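Local coordinates for Lmo0181 protein (Listeria monocytogenes serovar 1/2a, PDB 5F7V) that binds the cyclic glucan cycloalternan as a substrate-binding lipoprotein, probably delivering it to an ABC transporter for uptake, at residues A301-M304 with S305-E309. Sequence-based numbering, arbitrary orientation.
Sequences ASFM and SANEE
Asn307 sets its CB over one face of the Phe303 ring, 3.9 Å from the ring centroid, in a CH-pi contact. The amide reaches out past the CD2-CE2 side of the ring: Asn307 CG comes within 3.3 Å of Phe303 CE2, and the amide plane is inclined by 31° to the ring. Phe303 can offer that face because its CG is anti to the backbone N (chi1 173°), beside the carbonyl carbon, which stands the ring out from the helix with one face turned to Asn307. On the backbone of the same two residues, Asn307 N donates to Phe303 O at 2.9 Å, an i to i+4 bond that follows the one from Ala306 N to Ser302 O (3.0 Å). The amide is also held from beyond: Asn307 OD1 accepts a hydrogen bond from Ala310 N and a weak capping bond from Glu309 N (2.9 Å), while ND2 makes a weak bond to Gln39. Farther out, Phe36 meets the Phe303 ring edge-to-face, Met304 packs on Leu29 and Met32, and Ser305 OG bonds to Val124 O. Asn307 thus N-caps helix 308-316 while packing back on Phe303 of helix 294-306, a helix-to-helix junction with an Asn N-cap, set in a lobe of the periplasmic-binding-protein fold.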
# COMPACT_ATOMS: atom_id res chain seq x y z
N ALA A 301 13.39 -8.22 13.69
CA ALA A 301 12.67 -7.01 13.35
C ALA A 301 13.57 -5.81 13.17
O ALA A 301 13.39 -5.00 12.25
CB ALA A 301 11.57 -6.72 14.37
N SER A 302 14.53 -5.67 14.09
CA SER A 302 15.48 -4.57 14.05
C SER A 302 16.37 -4.66 12.81
O SER A 302 16.62 -3.65 12.15
CB SER A 302 16.29 -4.54 15.35
OG SER A 302 17.19 -3.42 15.30
N PHE A 303 16.87 -5.85 12.50
CA PHE A 303 17.64 -6.09 11.28
C PHE A 303 16.86 -5.65 10.04
O PHE A 303 17.34 -4.93 9.17
CB PHE A 303 18.03 -7.59 11.20
CG PHE A 303 18.67 -8.01 9.91
CD1 PHE A 303 17.90 -8.41 8.83
CD2 PHE A 303 20.06 -8.01 9.78
CE1 PHE A 303 18.50 -8.80 7.64
CE2 PHE A 303 20.64 -8.42 8.58
CZ PHE A 303 19.86 -8.81 7.51
N MET A 304 15.63 -6.10 9.93
CA MET A 304 14.81 -5.79 8.77
C MET A 304 14.59 -4.30 8.74
O MET A 304 14.52 -3.74 7.65
CB MET A 304 13.49 -6.54 8.85
CG MET A 304 13.61 -8.02 8.60
SD MET A 304 14.07 -8.48 6.94
CE MET A 304 12.47 -8.38 6.10
N SER A 305 14.52 -3.60 9.87
CA SER A 305 14.23 -2.19 9.89
C SER A 305 15.41 -1.34 9.43
O SER A 305 15.25 -0.43 8.59
CB SER A 305 13.81 -1.79 11.31
OG SER A 305 13.46 -0.42 11.35
N ALA A 306 16.57 -1.66 9.97
CA ALA A 306 17.70 -0.73 9.95
C ALA A 306 19.02 -1.31 9.50
O ALA A 306 19.96 -0.55 9.30
CB ALA A 306 17.83 -0.06 11.32
N ASN A 307 19.15 -2.62 9.32
CA ASN A 307 20.44 -3.15 8.87
C ASN A 307 20.77 -2.68 7.45
O ASN A 307 19.93 -2.75 6.57
CB ASN A 307 20.39 -4.67 8.99
CG ASN A 307 21.68 -5.29 8.56
OD1 ASN A 307 21.93 -5.47 7.36
ND2 ASN A 307 22.50 -5.64 9.53
N GLU A 308 22.00 -2.23 7.24
CA GLU A 308 22.38 -1.65 5.94
C GLU A 308 22.44 -2.68 4.83
O GLU A 308 22.09 -2.40 3.69
CB GLU A 308 23.71 -0.95 6.05
CG GLU A 308 23.62 0.39 6.77
CD GLU A 308 24.64 1.37 6.22
OE1 GLU A 308 25.51 1.85 6.97
OE2 GLU A 308 24.60 1.68 5.01
N GLU A 309 22.86 -3.90 5.16
CA GLU A 309 22.86 -4.95 4.16
C GLU A 309 21.42 -5.25 3.73
O GLU A 309 21.16 -5.46 2.54
CB GLU A 309 23.66 -6.18 4.64
CG GLU A 309 23.54 -7.49 3.84
CD GLU A 309 24.14 -7.45 2.45
OE1 GLU A 309 24.78 -6.44 2.03
OE2 GLU A 309 23.96 -8.48 1.74
O HOH W 1 17.16 -2.21 6.47